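Local structure of sensory transduction histidine kinase, putative (Borrelia burgdorferi, 5BWJ) at residues F17-K22 with E29-S34; F10-Q15 with I47-I52; K22-E27 with N167-E172. The protein probably works as a hybrid histidine kinase that autophosphorylates and starts a phosphorelay, this chain being its periplasmic sensor domain with a Venus flytrap fold. All coordinates share one frame; numbering follows the deposited sequence.

In the fold
This sensor domain illustrates how a short hairpin can link a parallel strand pair to helix 161-169. Contact 1 is nested along the chain inside the loop that contact 2 closes, and their centres lie about 11 Å apart. Tyr-20 OH sits 2.8 Å from Val-13 O, and Gln-15 OE1 lies 2.9 Å from Lys-22 N, both probable hydrogen bonds. Contact 3 shares Lys-22 with contact 1, its centre about 14 Å away, and carries the hairpin loop to helix 161-169. Glu-29 of contact 1 has been seen to bind magnesium in this protein, though no metal sits on it in this chain. Contacts 1 and 3 both meet the second subunit, whereas contact 2 does not.

Contact 1 of 3, residues F17-K22 with E29-S34; sequences FPFYYK and EGLIFS
Tyr-21 and Glu-29 form an antiparallel hydrogen-bonded pair, the backbone core of this contact. Tyr-21 N reaches Glu-29 O at 2.8 Å, and Glu-29 N answers with an equally short bond to Tyr-21 O. Further along, Ile-32 N donates to Phe-19 O at 3.1 Å, in the carbonyl plane and on a lone pair, while Leu-31 N makes only a weak bond to Pro-18 O. Gly-30, with no side chain between the segments, lets its CA come within 3.3 Å of Phe-19 O in a C-H...O contact.

The Tyr-21 ring is covered on both faces: Glu-29 O lies over one, toward the rim, and CD1 of Phe-17 sits above the middle of the opposite face. The glutamate runs beside the tyrosine in the same direction, its CG 3.8 Å from Tyr-21 OH. That hydroxyl shares a water with Glu-29 OE1, whose bond to the water is weak. The other carboxylate oxygen, OE2, takes the backbone N-H of Ile-176 of the second subunit.

Side-chain packing closes the other end. Leu-31 divides its branches, CD1 meeting Phe-19 CD1 at 3.7 Å and CD2 meeting Pro-18 CG at 3.9 Å. With CG1 of Ile-32 anti to the backbone N (chi1 -170°), its CG2 is pressed against Phe-19 O, 3.1 Å away, and also packs on Tyr-20 CB.

Phe-19 and Tyr-20 both face Phe-16, a geometry that fits a classic beta bulge, ahead of a short beta hairpin that runs through Gly-30 and Leu-31 into helix 32-42.

Contact 2 of 3, residues F10-Q15 with I47-I52; sequences FKLVDQ and IMVEHI
Strands 6-13 and 45-52 are neighbours in the parallel part of the mixed sheet, and Phe-10 to Val-13 pair in order with Val-49 to Ile-52. The ladder follows the parallel pattern in which one residue bonds to two on the facing strand. Glu-50 gives its N-H to Phe-10 O and takes that of Leu-12 on its own O, both at 2.9 Å. Ile-52 does the same between Leu-12 O and Asp-14 N, the latter bond measuring 2.7 Å. Phe-10 N begins the series with a nearly straight bond to Met-48 O (172° at the hydrogen).

Lys-11 and Glu-50 point the same way from one face of the sheet. The lysine chain bends at its last torsion (chi4 -62°), turning NZ to Glu-50 OE1 in a salt bridge whose refined length, 2.5 Å, is unusually short and perhaps imprecise. Glu-61 also pairs with this ammonium, and Lys-9 takes Glu-50 OE2, which makes a small charge network.

Helix 32-42 lies in the connection between the two strands, a beta-alpha-beta crossover, and packs on Phe-10 and Ile-47. Here Ile-47 CG2 approaches Phe-10 CE2 at 3.8 Å.

Leu-12, on the same face as Phe-10, brings its CD1 against two partners. Val-49 CG1 lies 3.4 Å from it, tighter than usual for two carbons, and His-51 NE2 is equally near. The imidazole runs alongside the leucine and stacks on Tyr-28. On the Lys-11 face, Ile-52 CD1 touches both Lys-11 CD and Val-13 CG2.

Contact 3 of 3, residues K22-E27 with N167-E172; sequences KNNKGE and NNFLSE. With NO3 (nitrate ion), chain F.
Asn-23 OD1 is gripped by two backbone N-H groups of its own loop, that of Glu-27 at 2.9 Å and, more weakly, that of Lys-25. Asn-23 N in turn donates to Glu-27 O, so the side chain and backbone of one residue together brace the type I turn from Asn-23 to Gly-26.

The start of the loop turns two carbonyls to the edge of Phe-169, near the ring plane: Lys-22 O, which also bonds Tyr-164 OH, lies 3.2 Å from Phe-169 CZ, and Asn-23 O lies 3.5 Å from the same atom. Lys-22 CB also touches CZ, at 3.9 Å. Asn-24 OD1 lies 4.0 Å from Phe-169 CE1, its amide plane turned 72° from the ring.

On the residues just before Phe-169, a nitrate ion, probably from the crystallisation liquor, is held by neighbouring amides. Its O1 accepts from Asn-168 ND2 at 2.9 Å and from Asn-167 ND2 at 3.1 Å, while O3 takes a second bond from Asn-167. Lys-160 NZ of the second subunit also binds the ion.

The arrangement is a surface contact between a beta-hairpin loop and the C-terminal end of helix 161-169, consistent with a bridge between the two lobes of a Venus flytrap sensor.

Contact 1 of 3, residues F17-K22 with E29-S34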
loop_
_atom_site.group_PDB
_atom_site.type_symbol
_atom_site.label_atom_id
_atom_site.label_comp_id
_atom_site.label_asym_id
_atom_site.label_seq_id
_atom_site.Cartn_x
_atom_site.Cartn_y
_atom_site.Cartn_z
ATOM N N PHE B 17 -5.605 0.758 5.518
ATOM C CA PHE B 17 -5.811 -0.053 4.323
ATOM C C PHE B 17 -4.510 -0.749 3.932
ATOM O O PHE B 17 -3.455 -0.119 3.935
ATOM C CB PHE B 17 -6.313 0.813 3.164
ATOM C CG PHE B 17 -6.691 0.027 1.934
ATOM C CD1 PHE B 17 -8.013 -0.313 1.697
ATOM C CD2 PHE B 17 -5.728 -0.371 1.018
ATOM C CE1 PHE B 17 -8.368 -1.034 0.571
ATOM C CE2 PHE B 17 -6.077 -1.093 -0.109
ATOM C CZ PHE B 17 -7.401 -1.424 -0.333
ATOM N N PRO B 18 -4.571 -2.046 3.581
ATOM C CA PRO B 18 -5.707 -2.975 3.525
ATOM C C PRO B 18 -5.829 -3.868 4.762
ATOM O O PRO B 18 -6.565 -4.854 4.733
ATOM C CB PRO B 18 -5.379 -3.819 2.296
ATOM C CG PRO B 18 -3.886 -3.944 2.363
ATOM C CD PRO B 18 -3.374 -2.644 2.958
ATOM N N PHE B 19 -5.108 -3.536 5.827
ATOM C CA PHE B 19 -5.102 -4.365 7.030
ATOM C C PHE B 19 -6.446 -4.325 7.752
ATOM O O PHE B 19 -6.959 -5.359 8.175
ATOM C CB PHE B 19 -3.976 -3.926 7.966
ATOM C CG PHE B 19 -2.607 -4.199 7.415
ATOM C CD1 PHE B 19 -1.968 -5.399 7.680
ATOM C CD2 PHE B 19 -1.970 -3.268 6.612
ATOM C CE1 PHE B 19 -0.713 -5.658 7.165
ATOM C CE2 PHE B 19 -0.717 -3.521 6.093
ATOM C CZ PHE B 19 -0.087 -4.719 6.370
ATOM N N TYR B 20 -7.015 -3.134 7.893
ATOM C CA TYR B 20 -8.369 -3.003 8.408
ATOM C C TYR B 20 -8.938 -1.642 8.034
ATOM O O TYR B 20 -8.262 -0.620 8.157
ATOM C CB TYR B 20 -8.408 -3.208 9.928
ATOM C CG TYR B 20 -7.491 -2.295 10.707
ATOM C CD1 TYR B 20 -7.931 -1.059 11.159
ATOM C CD2 TYR B 20 -6.186 -2.674 10.998
ATOM C CE1 TYR B 20 -7.096 -0.222 11.872
ATOM C CE2 TYR B 20 -5.344 -1.845 11.709
ATOM C CZ TYR B 20 -5.803 -0.620 12.143
ATOM O OH TYR B 20 -4.967 0.206 12.854
ATOM N N TYR B 21 -10.181 -1.640 7.563
ATOM C CA TYR B 21 -10.837 -0.412 7.131
ATOM C C TYR B 21 -12.345 -0.609 7.055
ATOM O O TYR B 21 -12.824 -1.735 6.933
ATOM C CB TYR B 21 -10.292 0.037 5.774
ATOM C CG TYR B 21 -10.416 -1.005 4.684
ATOM C CD1 TYR B 21 -9.458 -2.001 4.535
ATOM C CD2 TYR B 21 -11.486 -0.990 3.800
ATOM C CE1 TYR B 21 -9.565 -2.952 3.539
ATOM C CE2 TYR B 21 -11.601 -1.939 2.801
ATOM C CZ TYR B 21 -10.637 -2.918 2.675
ATOM O OH TYR B 21 -10.749 -3.863 1.681
ATOM N N LYS B 22 -13.086 0.493 7.125
ATOM C CA LYS B 22 -14.545 0.436 7.128
ATOM C C LYS B 22 -15.115 0.237 5.729
ATOM O O LYS B 22 -14.644 0.845 4.766
ATOM C CB LYS B 22 -15.133 1.716 7.726
ATOM C CG LYS B 22 -14.758 1.979 9.172
ATOM C CD LYS B 22 -15.463 3.228 9.688
ATOM C CE LYS B 22 -14.962 3.634 11.061
ATOM N NZ LYS B 22 -15.610 4.887 11.540
ATOM N N GLU B 29 -13.571 -4.412 7.218
ATOM C CA GLU B 29 -12.974 -5.370 6.302
ATOM C C GLU B 29 -11.457 -5.278 6.411
ATOM O O GLU B 29 -10.924 -4.236 6.784
ATOM C CB GLU B 29 -13.435 -5.094 4.871
ATOM C CG GLU B 29 -12.889 -6.068 3.843
ATOM C CD GLU B 29 -13.962 -6.609 2.927
ATOM O OE1 GLU B 29 -14.866 -5.840 2.534
ATOM O OE2 GLU B 29 -13.905 -7.813 2.606
ATOM N N GLY B 30 -10.760 -6.365 6.094
ATOM C CA GLY B 30 -9.310 -6.357 6.125
ATOM C C GLY B 30 -8.696 -7.732 6.274
ATOM O O GLY B 30 -9.398 -8.721 6.493
ATOM N N LEU B 31 -7.372 -7.784 6.166
ATOM C CA LEU B 31 -6.634 -9.041 6.215
ATOM C C LEU B 31 -5.901 -9.236 7.543
ATOM O O LEU B 31 -5.296 -10.285 7.767
ATOM C CB LEU B 31 -5.634 -9.104 5.053
ATOM C CG LEU B 31 -4.643 -7.943 4.922
ATOM C CD1 LEU B 31 -3.387 -8.194 5.734
ATOM C CD2 LEU B 31 -4.295 -7.703 3.464
ATOM N N ILE B 32 -5.951 -8.234 8.418
ATOM C CA ILE B 32 -5.229 -8.300 9.688
ATOM C C ILE B 32 -5.768 -9.423 10.569
ATOM O O ILE B 32 -5.025 -10.032 11.338
ATOM C CB ILE B 32 -5.311 -6.963 10.471
ATOM C CG1 ILE B 32 -4.346 -6.961 11.662
ATOM C CG2 ILE B 32 -6.733 -6.702 10.969
ATOM C CD1 ILE B 32 -2.879 -6.969 11.284
ATOM N N PHE B 33 -7.064 -9.690 10.446
ATOM C CA PHE B 33 -7.722 -10.694 11.272
ATOM C C PHE B 33 -7.170 -12.080 10.954
ATOM O O PHE B 33 -6.979 -12.904 11.849
ATOM C CB PHE B 33 -9.236 -10.646 11.057
ATOM C CG PHE B 33 -9.798 -9.253 11.065
ATOM C CD1 PHE B 33 -9.999 -8.579 12.258
ATOM C CD2 PHE B 33 -10.111 -8.611 9.877
ATOM C CE1 PHE B 33 -10.506 -7.292 12.268
ATOM C CE2 PHE B 33 -10.620 -7.325 9.880
ATOM C CZ PHE B 33 -10.818 -6.665 11.080
ATOM N N SER B 34 -6.906 -12.321 9.674
ATOM C CA SER B 34 -6.282 -13.563 9.232
ATOM C C SER B 34 -4.867 -13.695 9.789
ATOM O O SER B 34 -4.462 -14.771 10.229
ATOM C CB SER B 34 -6.251 -13.626 7.703
ATOM O OG SER B 34 -5.533 -14.762 7.253
HETATM O O HOH W 1 -13.353 -3.818 0.213
#

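Contact 2 of 3, residues F10-Q15 with I47-I52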
loop_
_atom_site.group_PDB
_atom_site.type_symbol
_atom_site.label_atom_id
_atom_site.label_comp_id
_atom_site.label_asym_id
_atom_site.label_seq_id
_atom_site.Cartn_x
_atom_site.Cartn_y
_atom_site.Cartn_z
ATOM N N PHE B 10 -5.921 -6.947 21.100
ATOM C CA PHE B 10 -5.372 -6.091 20.057
ATOM C C PHE B 10 -6.316 -4.925 19.787
ATOM O O PHE B 10 -7.498 -5.126 19.506
ATOM C CB PHE B 10 -5.131 -6.888 18.773
ATOM C CG PHE B 10 -3.928 -7.789 18.833
ATOM C CD1 PHE B 10 -2.715 -7.384 18.304
ATOM C CD2 PHE B 10 -4.012 -9.041 19.419
ATOM C CE1 PHE B 10 -1.604 -8.211 18.357
ATOM C CE2 PHE B 10 -2.908 -9.871 19.476
ATOM C CZ PHE B 10 -1.700 -9.455 18.941
ATOM N N LYS B 11 -5.792 -3.708 19.890
ATOM C CA LYS B 11 -6.572 -2.511 19.588
ATOM C C LYS B 11 -6.191 -1.949 18.224
ATOM O O LYS B 11 -5.068 -1.480 18.025
ATOM C CB LYS B 11 -6.376 -1.447 20.670
ATOM C CG LYS B 11 -7.197 -1.695 21.925
ATOM C CD LYS B 11 -7.190 -0.480 22.836
ATOM C CE LYS B 11 -8.028 -0.704 24.079
ATOM N NZ LYS B 11 -9.462 -0.954 23.765
ATOM N N LEU B 12 -7.133 -2.008 17.289
ATOM C CA LEU B 12 -6.923 -1.483 15.945
ATOM C C LEU B 12 -7.349 -0.021 15.890
ATOM O O LEU B 12 -8.535 0.298 15.987
ATOM C CB LEU B 12 -7.698 -2.313 14.917
ATOM C CG LEU B 12 -7.437 -3.824 14.972
ATOM C CD1 LEU B 12 -8.222 -4.556 13.895
ATOM C CD2 LEU B 12 -5.958 -4.134 14.846
ATOM N N VAL B 13 -6.371 0.866 15.742
ATOM C CA VAL B 13 -6.620 2.300 15.809
ATOM C C VAL B 13 -6.947 2.878 14.435
ATOM O O VAL B 13 -6.230 2.633 13.463
ATOM C CB VAL B 13 -5.408 3.052 16.397
ATOM C CG1 VAL B 13 -5.731 4.532 16.585
ATOM C CG2 VAL B 13 -4.991 2.433 17.722
ATOM N N ASP B 14 -8.033 3.645 14.371
ATOM C CA ASP B 14 -8.419 4.362 13.158
ATOM C C ASP B 14 -8.622 3.376 11.999
ATOM O O ASP B 14 -9.344 2.387 12.149
ATOM C CB ASP B 14 -7.361 5.424 12.828
ATOM C CG ASP B 14 -7.845 6.448 11.812
ATOM O OD1 ASP B 14 -9.071 6.572 11.612
ATOM O OD2 ASP B 14 -6.991 7.134 11.212
ATOM N N GLN B 15 -7.996 3.640 10.854
ATOM C CA GLN B 15 -8.079 2.747 9.703
ATOM C C GLN B 15 -6.711 2.633 9.044
ATOM O O GLN B 15 -5.895 3.553 9.118
ATOM C CB GLN B 15 -9.116 3.248 8.698
ATOM C CG GLN B 15 -10.515 3.403 9.280
ATOM C CD GLN B 15 -11.540 3.771 8.227
ATOM O OE1 GLN B 15 -11.750 3.033 7.262
ATOM N NE2 GLN B 15 -12.179 4.922 8.401
ATOM N N ILE B 47 -7.049 -14.447 20.994
ATOM C CA ILE B 47 -6.964 -13.018 20.732
ATOM C C ILE B 47 -8.328 -12.341 20.771
ATOM O O ILE B 47 -9.357 -12.950 20.470
ATOM C CB ILE B 47 -6.302 -12.737 19.368
ATOM C CG1 ILE B 47 -7.027 -13.492 18.252
ATOM C CG2 ILE B 47 -4.826 -13.128 19.411
ATOM C CD1 ILE B 47 -6.589 -13.089 16.863
ATOM N N MET B 48 -8.305 -11.074 21.169
ATOM C CA MET B 48 -9.473 -10.207 21.146
ATOM C C MET B 48 -9.144 -8.970 20.324
ATOM O O MET B 48 -8.152 -8.292 20.588
ATOM C CB MET B 48 -9.888 -9.816 22.568
ATOM C CG MET B 48 -10.853 -8.638 22.648
ATOM S SD MET B 48 -12.376 -8.906 21.723
ATOM C CE MET B 48 -13.145 -7.299 21.884
ATOM N N VAL B 49 -9.975 -8.683 19.328
ATOM C CA VAL B 49 -9.786 -7.511 18.484
ATOM C C VAL B 49 -10.837 -6.461 18.816
ATOM O O VAL B 49 -12.028 -6.766 18.898
ATOM C CB VAL B 49 -9.867 -7.865 16.989
ATOM C CG1 VAL B 49 -9.597 -6.635 16.135
ATOM C CG2 VAL B 49 -8.874 -8.967 16.652
ATOM N N GLU B 50 -10.382 -5.227 19.012
ATOM C CA GLU B 50 -11.276 -4.110 19.284
ATOM C C GLU B 50 -10.858 -2.894 18.468
ATOM O O GLU B 50 -9.696 -2.493 18.484
ATOM C CB GLU B 50 -11.280 -3.769 20.777
ATOM C CG GLU B 50 -12.147 -2.571 21.134
ATOM C CD GLU B 50 -12.172 -2.291 22.623
ATOM O OE1 GLU B 50 -11.819 -1.160 23.021
ATOM O OE2 GLU B 50 -12.553 -3.198 23.393
ATOM N N HIS B 51 -11.814 -2.312 17.754
ATOM C CA HIS B 51 -11.555 -1.118 16.964
ATOM C C HIS B 51 -11.805 0.143 17.778
ATOM O O HIS B 51 -12.785 0.231 18.519
ATOM C CB HIS B 51 -12.426 -1.104 15.709
ATOM C CG HIS B 51 -12.105 -2.198 14.739
ATOM N ND1 HIS B 51 -12.673 -3.451 14.817
ATOM C CD2 HIS B 51 -11.274 -2.226 13.671
ATOM C CE1 HIS B 51 -12.207 -4.204 13.837
ATOM N NE2 HIS B 51 -11.357 -3.485 13.127
ATOM N N ILE B 52 -10.906 1.111 17.640
ATOM C CA ILE B 52 -11.103 2.438 18.205
ATOM C C ILE B 52 -10.690 3.489 17.179
ATOM O O ILE B 52 -9.647 3.369 16.535
ATOM C CB ILE B 52 -10.309 2.631 19.515
ATOM C CG1 ILE B 52 -8.855 2.178 19.344
ATOM C CG2 ILE B 52 -10.974 1.855 20.650
ATOM C CD1 ILE B 52 -7.956 2.553 20.505
#

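Contact 3 of 3, residues K22-E27 with N167-E172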
loop_
_atom_site.group_PDB
_atom_site.type_symbol
_atom_site.label_atom_id
_atom_site.label_comp_id
_atom_site.label_asym_id
_atom_site.label_seq_id
_atom_site.Cartn_x
_atom_site.Cartn_y
_atom_site.Cartn_z
ATOM N N LYS B 22 -13.086 0.493 7.125
ATOM C CA LYS B 22 -14.545 0.436 7.128
ATOM C C LYS B 22 -15.115 0.237 5.729
ATOM O O LYS B 22 -14.644 0.845 4.766
ATOM C CB LYS B 22 -15.133 1.716 7.726
ATOM C CG LYS B 22 -14.758 1.979 9.172
ATOM C CD LYS B 22 -15.463 3.228 9.688
ATOM C CE LYS B 22 -14.962 3.634 11.061
ATOM N NZ LYS B 22 -15.610 4.887 11.540
ATOM N N ASN B 23 -16.133 -0.615 5.634
ATOM C CA ASN B 23 -16.892 -0.787 4.399
ATOM C C ASN B 23 -18.231 -0.051 4.484
ATOM O O ASN B 23 -18.480 0.681 5.442
ATOM C CB ASN B 23 -17.109 -2.276 4.104
ATOM C CG ASN B 23 -17.828 -3.005 5.229
ATOM O OD1 ASN B 23 -18.470 -2.392 6.084
ATOM N ND2 ASN B 23 -17.725 -4.329 5.226
ATOM N N ASN B 24 -19.090 -0.247 3.488
ATOM C CA ASN B 24 -20.379 0.439 3.437
ATOM C C ASN B 24 -21.366 -0.051 4.494
ATOM O O ASN B 24 -22.336 0.636 4.810
ATOM C CB ASN B 24 -21.011 0.276 2.053
ATOM C CG ASN B 24 -20.263 1.033 0.974
ATOM O OD1 ASN B 24 -19.439 1.901 1.262
ATOM N ND2 ASN B 24 -20.560 0.717 -0.281
ATOM N N LYS B 25 -21.116 -1.238 5.035
ATOM C CA LYS B 25 -22.039 -1.858 5.979
ATOM C C LYS B 25 -21.712 -1.494 7.426
ATOM O O LYS B 25 -22.255 -2.085 8.358
ATOM C CB LYS B 25 -22.020 -3.376 5.808
ATOM C CG LYS B 25 -22.229 -3.829 4.367
ATOM C CD LYS B 25 -22.246 -5.345 4.242
ATOM C CE LYS B 25 -20.922 -5.962 4.664
ATOM N NZ LYS B 25 -20.857 -7.415 4.348
ATOM N N GLY B 26 -20.825 -0.521 7.608
ATOM C CA GLY B 26 -20.426 -0.099 8.939
ATOM C C GLY B 26 -19.536 -1.109 9.641
ATOM O O GLY B 26 -19.250 -0.968 10.830
ATOM N N GLU B 27 -19.097 -2.125 8.903
ATOM C CA GLU B 27 -18.234 -3.164 9.451
ATOM C C GLU B 27 -16.787 -2.931 9.031
ATOM O O GLU B 27 -16.507 -2.080 8.186
ATOM C CB GLU B 27 -18.697 -4.548 8.988
ATOM N N ASN B 167 -12.424 8.292 -1.570
ATOM C CA ASN B 167 -12.858 7.769 -2.859
ATOM C C ASN B 167 -14.081 6.861 -2.757
ATOM O O ASN B 167 -14.878 6.784 -3.692
ATOM C CB ASN B 167 -11.706 7.006 -3.520
ATOM C CG ASN B 167 -11.952 6.736 -4.990
ATOM O OD1 ASN B 167 -12.491 7.576 -5.708
ATOM N ND2 ASN B 167 -11.554 5.553 -5.447
ATOM N N ASN B 168 -14.230 6.181 -1.622
ATOM C CA ASN B 168 -15.297 5.200 -1.444
ATOM C C ASN B 168 -16.490 5.702 -0.626
ATOM O O ASN B 168 -17.607 5.210 -0.800
ATOM C CB ASN B 168 -14.731 3.938 -0.790
ATOM C CG ASN B 168 -13.899 3.106 -1.752
ATOM O OD1 ASN B 168 -14.388 2.138 -2.338
ATOM N ND2 ASN B 168 -12.638 3.484 -1.925
ATOM N N PHE B 169 -16.257 6.669 0.261
ATOM C CA PHE B 169 -17.315 7.176 1.141
ATOM C C PHE B 169 -17.831 8.556 0.735
ATOM O O PHE B 169 -18.993 8.880 0.981
ATOM C CB PHE B 169 -16.825 7.239 2.591
ATOM C CG PHE B 169 -16.692 5.897 3.248
ATOM C CD1 PHE B 169 -17.818 5.166 3.584
ATOM C CD2 PHE B 169 -15.446 5.373 3.545
ATOM C CE1 PHE B 169 -17.705 3.932 4.195
ATOM C CE2 PHE B 169 -15.325 4.138 4.157
ATOM C CZ PHE B 169 -16.458 3.417 4.483
ATOM N N LEU B 170 -16.972 9.366 0.122
ATOM C CA LEU B 170 -17.312 10.758 -0.171
ATOM C C LEU B 170 -17.266 11.086 -1.659
ATOM O O LEU B 170 -17.387 12.251 -2.040
ATOM C CB LEU B 170 -16.369 11.689 0.586
ATOM C CG LEU B 170 -16.301 11.454 2.096
ATOM C CD1 LEU B 170 -15.279 12.383 2.691
ATOM C CD2 LEU B 170 -17.656 11.644 2.760
ATOM N N SER B 171 -17.100 10.062 -2.491
ATOM C CA SER B 171 -17.065 10.240 -3.940
ATOM C C SER B 171 -16.044 11.301 -4.339
ATOM O O SER B 171 -16.309 12.139 -5.202
ATOM C CB SER B 171 -18.450 10.624 -4.468
ATOM O OG SER B 171 -19.413 9.638 -4.146
ATOM N N GLU B 172 -14.884 11.263 -3.692
ATOM C CA GLU B 172 -13.822 12.228 -3.942
ATOM C C GLU B 172 -12.516 11.517 -4.278
ATOM O O GLU B 172 -11.921 10.856 -3.428
ATOM C CB GLU B 172 -13.629 13.140 -2.727
HETATM N N NO3 F . -9.790 3.183 -3.561
HETATM O O1 NO3 F . -10.867 2.819 -4.116
HETATM O O2 NO3 F . -9.039 2.327 -3.011
HETATM O O3 NO3 F . -9.463 4.405 -3.557
#